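Local structure of periplasmic binding protein/LacI transcriptional regulator (3BRS) at residues D20-L25 with V95-M100; T111-A116 with S143-D148; G117-A122 with C274-K279; D148-L153 with I167-S172. The protein probably binds a sugar outside the cell membrane and delivers it to a membrane transporter. One frame throughout, in Å; residues are numbered along the deposited sequence.

Interaction 1: D20-L25 with V95-M100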
loop_
_atom_site.group_PDB
_atom_site.type_symbol
_atom_site.label_atom_id
_atom_site.label_comp_id
_atom_site.label_asym_id
_atom_site.label_seq_id
_atom_site.Cartn_x
_atom_site.Cartn_y
_atom_site.Cartn_z
ATOM N N ASP A 20 -10.077 -0.214 -3.711
ATOM C CA ASP A 20 -10.100 -1.368 -4.498
ATOM C C ASP A 20 -8.945 -2.287 -4.100
ATOM O O ASP A 20 -8.988 -3.463 -4.403
ATOM C CB ASP A 20 -10.128 -0.992 -5.980
ATOM C CG ASP A 20 -10.067 -2.152 -6.847
ATOM O OD1 ASP A 20 -9.036 -2.844 -6.824
ATOM O OD2 ASP A 20 -11.051 -2.404 -7.577
ATOM N N PHE A 21 -7.927 -1.773 -3.416
ATOM C CA PHE A 21 -6.881 -2.641 -2.855
ATOM C C PHE A 21 -7.427 -3.448 -1.666
ATOM O O PHE A 21 -7.275 -4.654 -1.626
ATOM C CB PHE A 21 -5.681 -1.846 -2.346
ATOM C CG PHE A 21 -4.533 -2.709 -1.898
ATOM C CD1 PHE A 21 -4.382 -3.074 -0.568
ATOM C CD2 PHE A 21 -3.566 -3.135 -2.816
ATOM C CE1 PHE A 21 -3.324 -3.916 -0.168
ATOM C CE2 PHE A 21 -2.503 -3.933 -2.400
ATOM C CZ PHE A 21 -2.383 -4.290 -1.066
ATOM N N TRP A 22 -7.976 -2.758 -0.673
ATOM C CA TRP A 22 -8.389 -3.448 0.521
ATOM C C TRP A 22 -9.527 -4.358 0.213
ATOM O O TRP A 22 -9.621 -5.452 0.790
ATOM C CB TRP A 22 -8.657 -2.510 1.754
ATOM C CG TRP A 22 -7.315 -1.855 2.169
ATOM C CD1 TRP A 22 -6.964 -0.555 1.984
ATOM C CD2 TRP A 22 -6.140 -2.514 2.686
ATOM N NE1 TRP A 22 -5.675 -0.333 2.387
ATOM C CE2 TRP A 22 -5.127 -1.516 2.824
ATOM C CE3 TRP A 22 -5.845 -3.832 3.063
ATOM C CZ2 TRP A 22 -3.842 -1.794 3.319
ATOM C CZ3 TRP A 22 -4.550 -4.113 3.581
ATOM C CH2 TRP A 22 -3.561 -3.091 3.666
ATOM N N SER A 23 -10.379 -3.954 -0.714
ATOM C CA SER A 23 -11.543 -4.797 -1.063
ATOM C C SER A 23 -11.123 -6.099 -1.669
ATOM O O SER A 23 -11.704 -7.091 -1.366
ATOM C CB SER A 23 -12.518 -4.091 -2.020
ATOM O OG SER A 23 -13.029 -2.915 -1.409
ATOM N N VAL A 24 -10.205 -6.081 -2.612
ATOM C CA VAL A 24 -9.812 -7.295 -3.314
ATOM C C VAL A 24 -8.929 -8.245 -2.484
ATOM O O VAL A 24 -9.040 -9.474 -2.597
ATOM C CB VAL A 24 -9.162 -6.897 -4.614
ATOM C CG1 VAL A 24 -8.431 -8.048 -5.263
ATOM C CG2 VAL A 24 -10.249 -6.321 -5.575
ATOM N N LEU A 25 -8.092 -7.663 -1.597
ATOM C CA LEU A 25 -7.230 -8.416 -0.660
ATOM C C LEU A 25 -8.142 -9.264 0.192
ATOM O O LEU A 25 -7.911 -10.454 0.436
ATOM C CB LEU A 25 -6.476 -7.427 0.214
ATOM C CG LEU A 25 -5.422 -8.137 1.067
ATOM C CD1 LEU A 25 -4.061 -7.455 1.022
ATOM C CD2 LEU A 25 -5.935 -8.254 2.459
ATOM N N VAL A 95 2.774 -11.265 7.904
ATOM C CA VAL A 95 2.630 -9.864 7.528
ATOM C C VAL A 95 2.156 -9.766 6.062
ATOM O O VAL A 95 2.723 -10.394 5.221
ATOM C CB VAL A 95 3.793 -9.053 7.824
ATOM C CG1 VAL A 95 3.711 -7.761 6.994
ATOM C CG2 VAL A 95 3.831 -8.732 9.365
ATOM N N ILE A 96 1.041 -9.048 5.809
ATOM C CA ILE A 96 0.576 -8.834 4.449
ATOM C C ILE A 96 0.691 -7.312 4.027
ATOM O O ILE A 96 0.450 -6.397 4.824
ATOM C CB ILE A 96 -0.854 -9.237 4.361
ATOM C CG1 ILE A 96 -1.579 -8.647 5.561
ATOM C CG2 ILE A 96 -1.002 -10.789 4.141
ATOM C CD1 ILE A 96 -3.100 -8.521 5.340
ATOM N N ASP A 97 1.080 -7.041 2.791
ATOM C CA ASP A 97 1.198 -5.642 2.315
ATOM C C ASP A 97 2.290 -4.792 2.952
ATOM O O ASP A 97 3.123 -4.327 2.223
ATOM C CB ASP A 97 -0.157 -4.961 2.440
ATOM C CG ASP A 97 -0.122 -3.489 2.028
ATOM O OD1 ASP A 97 0.327 -3.203 0.927
ATOM O OD2 ASP A 97 -0.534 -2.613 2.784
ATOM N N SER A 98 2.363 -4.639 4.294
ATOM C CA SER A 98 3.136 -3.519 4.865
ATOM C C SER A 98 3.827 -3.973 6.088
ATOM O O SER A 98 3.145 -4.343 7.034
ATOM C CB SER A 98 2.266 -2.339 5.227
ATOM O OG SER A 98 3.087 -1.165 5.281
ATOM N N GLY A 99 5.166 -4.022 6.043
ATOM C CA GLY A 99 5.937 -4.628 7.152
ATOM C C GLY A 99 6.267 -3.705 8.324
ATOM O O GLY A 99 5.938 -2.473 8.336
ATOM N N MET A 100 6.888 -4.317 9.329
ATOM C CA MET A 100 7.573 -3.631 10.444
ATOM C C MET A 100 9.160 -3.631 10.291
ATOM O O MET A 100 9.740 -4.448 9.608
ATOM C CB MET A 100 7.186 -4.284 11.737
ATOM C CG MET A 100 5.623 -4.189 11.990
ATOM S SD MET A 100 4.981 -5.079 13.434
ATOM C CE MET A 100 4.838 -6.577 12.535
#
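The helical segment D20-L25 faces the end of strand 92-96 and the loop after it, and the nearest CA atoms, those of L25 and I96, are 9.3 Å apart, so side chains alone bridge the gap. F21, W22 and L25 reach across from the first turns of helix 20-36. D97 meets the two aromatic rings. Its CG lies anti to the backbone N (chi1 177°), which extends the carboxylate toward the helix. D97 OD1 comes within 3.5 Å of F21 CZ. D97 OD2 lies 3.2 Å from W22 CH2, and here the carboxylate and indole planes are nearly perpendicular, 84° apart. No hydrogen bond crosses between the segments. The two rings also pack on each other: F21 CD1 sits over the centre of one indole face of W22, 3.7 Å above its plane. W22 NE1 is held by E48. K13 forms a long, weak ion pair with D97 OD2. Beside them, L25 CD2 touches I96 CD1 at 4.1 Å, a purely apolar contact. Aromatic rings beside polar groups at the C-terminal ends of the strands are consistent with the interdomain sugar cleft of a periplasmic binding protein.

Interaction 2: T111-A116 with S143-D148; sequences TDNIQA and SKTAMD
Two helix N-termini meet here, those of helices 113-127 and 144-157. N113 and I114 touch T145 and D148. The closest pair of CA atoms, I114 and D148, is only 4.8 Å apart, so the backbones nearly touch. N113 CB rests on D148 CB at 3.5 Å. I114 CG1 lies 3.7 Å from D148 CB, and the I114 and D148 side chains pass at a slant. The CA of I114 also makes a CH...O contact with D148 O. N113 and T145 run side by side and point the same way. With CG anti to the carbonyl carbon (chi1 -68°), the N113 amide lies alongside T145, its ND2 beside the CG2 methyl. Its amide oxygen OD1 takes a hydrogen bond from R149 NE.

Both helices start with an N-cap. D112 OD1 accepts from Q115 N, which approaches from above the carboxylate plane, 69° out of it. S143 OG accepts from A146 N. In the periplasmic binding protein fold the first helix follows strand 107-110 of one sheet, while the second follows strand 133-138 of the other.

No direct hydrogen bond joins the segments; water does so instead. Three partners grip D148 OD2, two waters and a lysine, which probably favours a charged carboxylate. Water 1 accepts from N113 N and donates to D148 OD2 at 2.6 Å. Water 2 accepts from N113 ND2 at 3.1 Å and donates to the same OD2. K144 NZ adds a salt bridge within its own helix, 3.2 Å from D148 OD2 on the syn lone pair.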
loop_
_atom_site.group_PDB
_atom_site.type_symbol
_atom_site.label_atom_id
_atom_site.label_comp_id
_atom_site.label_asym_id
_atom_site.label_seq_id
_atom_site.Cartn_x
_atom_site.Cartn_y
_atom_site.Cartn_z
ATOM N N THR A 111 4.001 -6.589 -2.170
ATOM C CA THR A 111 4.663 -6.140 -3.429
ATOM C C THR A 111 6.093 -5.743 -3.095
ATOM O O THR A 111 6.377 -5.275 -1.972
ATOM C CB THR A 111 3.875 -4.886 -3.975
ATOM O OG1 THR A 111 2.494 -5.240 -4.015
ATOM C CG2 THR A 111 4.292 -4.449 -5.365
ATOM N N ASP A 112 7.001 -5.850 -4.056
ATOM C CA ASP A 112 8.271 -5.110 -3.992
ATOM C C ASP A 112 7.922 -3.620 -4.218
ATOM O O ASP A 112 7.693 -3.163 -5.389
ATOM C CB ASP A 112 9.268 -5.667 -5.032
ATOM C CG ASP A 112 10.710 -5.139 -4.843
ATOM O OD1 ASP A 112 10.933 -4.138 -4.138
ATOM O OD2 ASP A 112 11.654 -5.715 -5.419
ATOM N N ASN A 113 7.883 -2.847 -3.120
ATOM C CA ASN A 113 7.427 -1.406 -3.186
ATOM C C ASN A 113 8.514 -0.492 -3.682
ATOM O O ASN A 113 8.286 0.508 -4.437
ATOM C CB ASN A 113 6.694 -0.954 -1.907
ATOM C CG ASN A 113 5.334 -1.672 -1.762
ATOM O OD1 ASN A 113 4.411 -1.352 -2.497
ATOM N ND2 ASN A 113 5.264 -2.714 -0.960
ATOM N N ILE A 114 9.735 -0.928 -3.401
ATOM C CA ILE A 114 10.899 -0.202 -3.868
ATOM C C ILE A 114 10.896 -0.316 -5.364
ATOM O O ILE A 114 10.939 0.684 -6.076
ATOM C CB ILE A 114 12.211 -0.614 -3.215
ATOM C CG1 ILE A 114 12.178 -0.263 -1.725
ATOM C CG2 ILE A 114 13.368 0.299 -3.762
ATOM C CD1 ILE A 114 13.222 -0.982 -0.841
ATOM N N GLN A 115 10.842 -1.503 -5.888
ATOM C CA GLN A 115 10.811 -1.602 -7.361
ATOM C C GLN A 115 9.613 -0.975 -7.997
ATOM O O GLN A 115 9.730 -0.391 -9.056
ATOM C CB GLN A 115 10.982 -3.035 -7.841
ATOM C CG GLN A 115 12.447 -3.556 -7.781
ATOM C CD GLN A 115 13.403 -2.950 -8.803
ATOM O OE1 GLN A 115 13.021 -2.548 -9.919
ATOM N NE2 GLN A 115 14.691 -2.895 -8.423
ATOM N N ALA A 116 8.421 -1.085 -7.380
ATOM C CA ALA A 116 7.303 -0.242 -7.862
ATOM C C ALA A 116 7.615 1.293 -7.992
ATOM O O ALA A 116 7.352 1.845 -9.064
ATOM C CB ALA A 116 6.049 -0.487 -7.076
ATOM N N SER A 143 4.155 4.433 7.126
ATOM C CA SER A 143 3.910 3.052 6.829
ATOM C C SER A 143 5.016 2.651 5.985
ATOM O O SER A 143 5.434 3.435 5.244
ATOM C CB SER A 143 2.668 2.856 5.978
ATOM O OG SER A 143 2.877 3.536 4.821
ATOM N N LYS A 144 5.419 1.388 6.013
ATOM C CA LYS A 144 6.524 0.919 5.256
ATOM C C LYS A 144 6.272 0.926 3.736
ATOM O O LYS A 144 7.240 1.260 2.944
ATOM C CB LYS A 144 6.879 -0.475 5.751
ATOM C CG LYS A 144 8.119 -0.978 5.115
ATOM C CD LYS A 144 8.589 -2.116 5.881
ATOM C CE LYS A 144 9.992 -2.419 5.439
ATOM N NZ LYS A 144 9.856 -3.117 4.156
ATOM N N THR A 145 5.027 0.692 3.306
ATOM C CA THR A 145 4.715 0.761 1.821
ATOM C C THR A 145 4.889 2.239 1.298
ATOM O O THR A 145 5.454 2.459 0.220
ATOM C CB THR A 145 3.327 0.283 1.482
ATOM O OG1 THR A 145 2.360 1.010 2.302
ATOM C CG2 THR A 145 3.239 -1.131 1.737
ATOM N N ALA A 146 4.525 3.261 2.090
ATOM C CA ALA A 146 4.789 4.677 1.630
ATOM C C ALA A 146 6.270 4.961 1.500
ATOM O O ALA A 146 6.695 5.601 0.543
ATOM C CB ALA A 146 4.217 5.746 2.608
ATOM N N MET A 147 7.033 4.578 2.546
ATOM C CA MET A 147 8.477 4.750 2.573
ATOM C C MET A 147 9.144 4.090 1.436
ATOM O O MET A 147 10.060 4.655 0.906
ATOM C CB MET A 147 9.098 4.215 3.895
ATOM C CG MET A 147 8.314 4.577 5.236
ATOM S SD MET A 147 8.863 3.948 6.906
ATOM C CE MET A 147 10.594 3.833 6.575
ATOM N N ASP A 148 8.791 2.838 1.132
ATOM C CA ASP A 148 9.490 2.069 0.085
ATOM C C ASP A 148 9.198 2.677 -1.308
ATOM O O ASP A 148 10.050 2.809 -2.126
ATOM C CB ASP A 148 9.114 0.549 0.090
ATOM C CG ASP A 148 9.751 -0.255 1.256
ATOM O OD1 ASP A 148 10.516 0.304 2.056
ATOM O OD2 ASP A 148 9.449 -1.460 1.400
HETATM O O HOH W 1 9.160 -2.852 -0.788
HETATM O O HOH W 2 6.981 -2.404 1.585
#

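Interaction 3: G117-A122 with C274-K279; sequences GIRIGA and CALITK
The guanidinium of R119 lies flat against L276, with L276 CB 3.7 Å above one face and offset toward its rim. This joins helix 113-127 to strand 275-278, the antiparallel outermost strand of the mixed sheet in the periplasmic binding protein fold. The two side chains slant across each other. R119 starts with CG anti to its carbonyl carbon (chi1 -69°). It then bends at chi2 and chi3, and the bends bring the flat group down on the strand. R119 CZ is 3.9 Å from L276 CB, and R119 NH1 is also 3.9 Å from L276 CD2. The contact is one of a planar cation resting on an aliphatic side chain, and no hydrogen bond crosses between the segments. The nearest CA atoms, R119 and L276, are 7.4 Å apart.

One residue further along, I120 approaches the same leucine from the buried side of the helix. Its side chain also packs on V221, I223 and V242 of the sheet. L276 touches V242 too, so helix and edge strand share this neighbour. A275 and I277 pair through their backbones with V243 and M241 of strand 240-243. The two methyls I120 CD1 and L276 CD1 stand 4.3 Å apart.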
loop_
_atom_site.group_PDB
_atom_site.type_symbol
_atom_site.label_atom_id
_atom_site.label_comp_id
_atom_site.label_asym_id
_atom_site.label_seq_id
_atom_site.Cartn_x
_atom_site.Cartn_y
_atom_site.Cartn_z
ATOM N N GLY A 117 8.145 1.976 -6.944
ATOM C CA GLY A 117 8.409 3.359 -7.089
ATOM C C GLY A 117 9.542 3.594 -8.082
ATOM O O GLY A 117 9.558 4.590 -8.754
ATOM N N ILE A 118 10.570 2.736 -8.071
ATOM C CA ILE A 118 11.590 2.781 -9.122
ATOM C C ILE A 118 11.002 2.727 -10.526
ATOM O O ILE A 118 11.510 3.461 -11.436
ATOM C CB ILE A 118 12.655 1.582 -8.981
ATOM C CG1 ILE A 118 13.437 1.701 -7.661
ATOM C CG2 ILE A 118 13.629 1.579 -10.163
ATOM C CD1 ILE A 118 14.558 0.685 -7.511
ATOM N N ARG A 119 10.012 1.869 -10.808
ATOM C CA ARG A 119 9.585 1.823 -12.243
ATOM C C ARG A 119 8.776 3.080 -12.545
ATOM O O ARG A 119 8.932 3.715 -13.582
ATOM C CB ARG A 119 8.732 0.612 -12.587
ATOM C CG ARG A 119 9.471 -0.719 -12.565
ATOM C CD ARG A 119 8.574 -1.805 -12.053
ATOM N NE ARG A 119 7.915 -2.756 -12.988
ATOM C CZ ARG A 119 7.947 -2.765 -14.339
ATOM N NH1 ARG A 119 8.626 -1.853 -15.053
ATOM N NH2 ARG A 119 7.243 -3.684 -15.009
ATOM N N ILE A 120 7.972 3.515 -11.605
ATOM C CA ILE A 120 7.239 4.785 -11.826
ATOM C C ILE A 120 8.263 6.009 -11.828
ATOM O O ILE A 120 8.081 6.978 -12.611
ATOM C CB ILE A 120 5.938 4.758 -10.886
ATOM C CG1 ILE A 120 4.601 4.584 -11.632
ATOM C CG2 ILE A 120 6.060 5.527 -9.565
ATOM C CD1 ILE A 120 4.278 5.534 -12.731
ATOM N N GLY A 121 9.366 5.934 -11.034
ATOM C CA GLY A 121 10.404 6.978 -11.108
ATOM C C GLY A 121 10.964 7.092 -12.502
ATOM O O GLY A 121 11.212 8.192 -13.018
ATOM N N ALA A 122 11.189 5.938 -13.129
ATOM C CA ALA A 122 11.824 5.911 -14.463
ATOM C C ALA A 122 10.891 6.420 -15.516
ATOM O O ALA A 122 11.326 7.109 -16.427
ATOM C CB ALA A 122 12.394 4.560 -14.839
ATOM N N CYS A 274 3.830 -7.021 -9.442
ATOM C CA CYS A 274 3.074 -5.814 -9.923
ATOM C C CYS A 274 3.399 -5.593 -11.410
ATOM O O CYS A 274 4.295 -6.245 -11.903
ATOM C CB CYS A 274 3.431 -4.581 -9.075
ATOM S SG CYS A 274 5.114 -4.152 -9.367
ATOM N N ALA A 275 2.625 -4.784 -12.138
ATOM C CA ALA A 275 2.909 -4.469 -13.543
ATOM C C ALA A 275 2.810 -2.972 -13.836
ATOM O O ALA A 275 2.031 -2.276 -13.230
ATOM C CB ALA A 275 1.996 -5.257 -14.499
ATOM N N LEU A 276 3.604 -2.504 -14.780
ATOM C CA LEU A 276 3.546 -1.123 -15.251
ATOM C C LEU A 276 2.817 -1.084 -16.620
ATOM O O LEU A 276 3.298 -1.695 -17.590
ATOM C CB LEU A 276 4.948 -0.561 -15.456
ATOM C CG LEU A 276 5.091 0.852 -16.057
ATOM C CD1 LEU A 276 4.681 1.912 -15.064
ATOM C CD2 LEU A 276 6.507 1.154 -16.434
ATOM N N ILE A 277 1.724 -0.296 -16.665
ATOM C CA ILE A 277 0.980 -0.015 -17.844
ATOM C C ILE A 277 1.062 1.464 -18.189
ATOM O O ILE A 277 1.035 2.310 -17.340
ATOM C CB ILE A 277 -0.514 -0.355 -17.669
ATOM C CG1 ILE A 277 -0.750 -1.282 -16.493
ATOM C CG2 ILE A 277 -1.008 -1.060 -18.958
ATOM C CD1 ILE A 277 -2.127 -1.897 -16.520
ATOM N N THR A 278 1.012 1.785 -19.465
ATOM C CA THR A 278 1.520 3.050 -19.913
ATOM C C THR A 278 0.621 3.429 -21.078
ATOM O O THR A 278 0.227 2.545 -21.850
ATOM C CB THR A 278 3.030 2.770 -20.376
ATOM O OG1 THR A 278 3.942 3.330 -19.410
ATOM C CG2 THR A 278 3.322 3.253 -21.699
ATOM N N LYS A 279 0.260 4.712 -21.146
ATOM C CA LYS A 279 -0.574 5.234 -22.181
ATOM C C LYS A 279 0.321 5.885 -23.212
ATOM O O LYS A 279 1.119 6.762 -22.885
ATOM C CB LYS A 279 -1.539 6.243 -21.611
ATOM C CG LYS A 279 -2.219 7.092 -22.624
ATOM C CD LYS A 279 -3.645 7.371 -22.222
ATOM C CE LYS A 279 -4.339 8.145 -23.331
ATOM N NZ LYS A 279 -5.790 7.840 -23.355
#

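Interaction 4: D148-L153 with I167-S172; sequences DREEGL and IYYCDS
I167 and Y169, on the same strand, both meet E150 of helix 144-157. The nearest CA atoms, E150 and I167, are 9.2 Å apart, so long side chains fill the interval. I167 comes first. Its CG1 is anti to the carbonyl carbon, and I167 CD1 reaches the carboxylate end of the glutamate, 3.6 Å from E150 CD. I167 CD1 also lies 3.9 Å from E150 CG. The I167 and E150 side chains pass at an angle, so the isoleucine end lies against both the aliphatic and the acidic part of E150. I167 also packs on V136 of the neighbouring strand.

Y168 points to the other side of the sheet, where it packs on helix 174-187.

Y169 supplies the polar part of the contact. Y169 OH donates a hydrogen bond to E150 OE1 at 2.9 Å. The oxygen is met on its syn side, 21° out of the carboxylate plane. OE1 lies at the edge of the tyrosine ring, near the ring plane. The side chains cross at about a right angle, and the carboxylate and ring planes are 45° apart. E150 reaches this position with CG anti to the backbone N (chi1 171°) and an extended chain. Its other oxygen, OE2, forms a salt bridge with K154 one turn on. K141 NZ makes a weak hydrogen bond to the tyrosine OH.

Past Y169 the strand ends, and C170 and D171 bond through their backbones to S138 and F139. Helix 144-157 here connects parallel strands 133-138 and 164-169, a beta-alpha-beta unit of the periplasmic binding protein fold.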
loop_
_atom_site.group_PDB
_atom_site.type_symbol
_atom_site.label_atom_id
_atom_site.label_comp_id
_atom_site.label_asym_id
_atom_site.label_seq_id
_atom_site.Cartn_x
_atom_site.Cartn_y
_atom_site.Cartn_z
ATOM N N ASP A 148 8.791 2.838 1.132
ATOM C CA ASP A 148 9.490 2.069 0.085
ATOM C C ASP A 148 9.198 2.677 -1.308
ATOM O O ASP A 148 10.050 2.809 -2.126
ATOM C CB ASP A 148 9.114 0.549 0.090
ATOM C CG ASP A 148 9.751 -0.255 1.256
ATOM O OD1 ASP A 148 10.516 0.304 2.056
ATOM O OD2 ASP A 148 9.449 -1.460 1.400
ATOM N N ARG A 149 7.967 3.081 -1.527
ATOM C CA ARG A 149 7.504 3.770 -2.740
ATOM C C ARG A 149 8.191 5.092 -3.052
ATOM O O ARG A 149 8.593 5.328 -4.226
ATOM C CB ARG A 149 5.993 3.929 -2.684
ATOM C CG ARG A 149 5.317 2.543 -2.966
ATOM C CD ARG A 149 3.835 2.595 -2.945
ATOM N NE ARG A 149 3.323 1.263 -2.660
ATOM C CZ ARG A 149 2.042 1.034 -2.352
ATOM N NH1 ARG A 149 1.113 2.051 -2.339
ATOM N NH2 ARG A 149 1.692 -0.205 -2.035
ATOM N N GLU A 150 8.379 5.925 -2.008
ATOM C CA GLU A 150 8.992 7.225 -2.169
ATOM C C GLU A 150 10.528 7.050 -2.395
ATOM O O GLU A 150 11.112 7.752 -3.181
ATOM C CB GLU A 150 8.711 8.093 -0.923
ATOM C CG GLU A 150 9.499 9.406 -0.904
ATOM C CD GLU A 150 9.183 10.135 0.358
ATOM O OE1 GLU A 150 8.018 9.987 0.812
ATOM O OE2 GLU A 150 10.044 10.808 0.931
ATOM N N GLU A 151 11.136 6.115 -1.684
ATOM C CA GLU A 151 12.557 5.704 -1.897
ATOM C C GLU A 151 12.814 5.168 -3.251
ATOM O O GLU A 151 13.726 5.660 -3.995
ATOM C CB GLU A 151 12.919 4.626 -0.863
ATOM C CG GLU A 151 14.378 4.126 -0.916
ATOM C CD GLU A 151 14.588 2.832 -0.074
ATOM O OE1 GLU A 151 13.847 2.649 0.966
ATOM O OE2 GLU A 151 15.501 2.017 -0.427
ATOM N N GLY A 152 11.985 4.199 -3.647
ATOM C CA GLY A 152 11.934 3.742 -5.063
ATOM C C GLY A 152 11.840 4.842 -6.034
ATOM O O GLY A 152 12.648 4.932 -6.934
ATOM N N LEU A 153 10.806 5.682 -5.903
ATOM C CA LEU A 153 10.631 6.829 -6.764
ATOM C C LEU A 153 11.901 7.660 -7.065
ATOM O O LEU A 153 12.163 7.948 -8.202
ATOM C CB LEU A 153 9.561 7.755 -6.179
ATOM C CG LEU A 153 9.136 9.025 -6.999
ATOM C CD1 LEU A 153 8.496 8.664 -8.342
ATOM C CD2 LEU A 153 8.165 9.872 -6.175
ATOM N N ILE A 167 6.690 17.019 -1.530
ATOM C CA ILE A 167 5.948 15.804 -1.177
ATOM C C ILE A 167 4.916 16.068 -0.150
ATOM O O ILE A 167 5.243 16.493 0.962
ATOM C CB ILE A 167 6.801 14.589 -0.725
ATOM C CG1 ILE A 167 7.976 14.431 -1.694
ATOM C CG2 ILE A 167 5.897 13.323 -0.753
ATOM C CD1 ILE A 167 8.792 13.184 -1.604
ATOM N N TYR A 168 3.684 15.829 -0.516
ATOM C CA TYR A 168 2.504 16.080 0.401
ATOM C C TYR A 168 1.969 14.726 0.884
ATOM O O TYR A 168 1.765 13.811 0.053
ATOM C CB TYR A 168 1.413 16.877 -0.325
ATOM C CG TYR A 168 0.200 17.193 0.523
ATOM C CD1 TYR A 168 -0.870 16.295 0.594
ATOM C CD2 TYR A 168 0.116 18.368 1.288
ATOM C CE1 TYR A 168 -1.990 16.522 1.397
ATOM C CE2 TYR A 168 -1.048 18.614 2.130
ATOM C CZ TYR A 168 -2.084 17.682 2.182
ATOM O OH TYR A 168 -3.276 17.898 2.985
ATOM N N TYR A 169 1.673 14.602 2.182
ATOM C CA TYR A 169 1.177 13.311 2.756
ATOM C C TYR A 169 -0.300 13.483 3.058
ATOM O O TYR A 169 -0.633 14.194 3.994
ATOM C CB TYR A 169 2.018 12.927 4.045
ATOM C CG TYR A 169 3.536 12.724 3.682
ATOM C CD1 TYR A 169 4.044 11.450 3.312
ATOM C CD2 TYR A 169 4.418 13.818 3.656
ATOM C CE1 TYR A 169 5.397 11.307 2.970
ATOM C CE2 TYR A 169 5.766 13.667 3.305
ATOM C CZ TYR A 169 6.239 12.378 2.962
ATOM O OH TYR A 169 7.585 12.185 2.578
ATOM N N CYS A 170 -1.159 12.847 2.248
ATOM C CA CYS A 170 -2.592 12.825 2.384
ATOM C C CYS A 170 -3.126 11.889 3.386
ATOM O O CYS A 170 -4.386 11.913 3.652
ATOM C CB CYS A 170 -3.259 12.490 1.004
ATOM S SG CYS A 170 -3.319 10.704 0.501
ATOM N N ASP A 171 -2.275 11.054 3.964
ATOM C CA ASP A 171 -2.705 9.981 4.943
ATOM C C ASP A 171 -3.832 9.138 4.403
ATOM O O ASP A 171 -4.677 8.709 5.157
ATOM C CB ASP A 171 -3.219 10.590 6.243
ATOM C CG ASP A 171 -2.111 11.321 7.019
ATOM O OD1 ASP A 171 -1.153 10.591 7.397
ATOM O OD2 ASP A 171 -2.197 12.567 7.247
ATOM N N SER A 172 -3.798 8.774 3.125
ATOM C CA SER A 172 -4.863 7.894 2.552
ATOM C C SER A 172 -6.226 8.446 2.745
ATOM O O SER A 172 -7.178 7.745 3.053
ATOM C CB SER A 172 -4.749 6.445 3.088
ATOM O OG SER A 172 -3.379 5.983 2.846
#

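In the fold
Interaction 1 is the buried contact, with rings and a carboxylate meeting near the centre of the chain. Interactions 2 and 3 are partly buried, and interaction 4 lies at the surface. Interactions 2 and 3 both use helix 113-127, at its start and further along. Interactions 2 and 4 share helix 144-157 and D148, and R149 of interaction 4 ties back to interaction 2. Interaction 1 touches interaction 2 where S98 and D97 meet T145. Interactions 3 and 4 reach opposite outer strands of the same mixed sheet. Chemistry varies: water bridges in interaction 2, a cation on a leucine in interaction 3, a direct hydrogen bond in interaction 4.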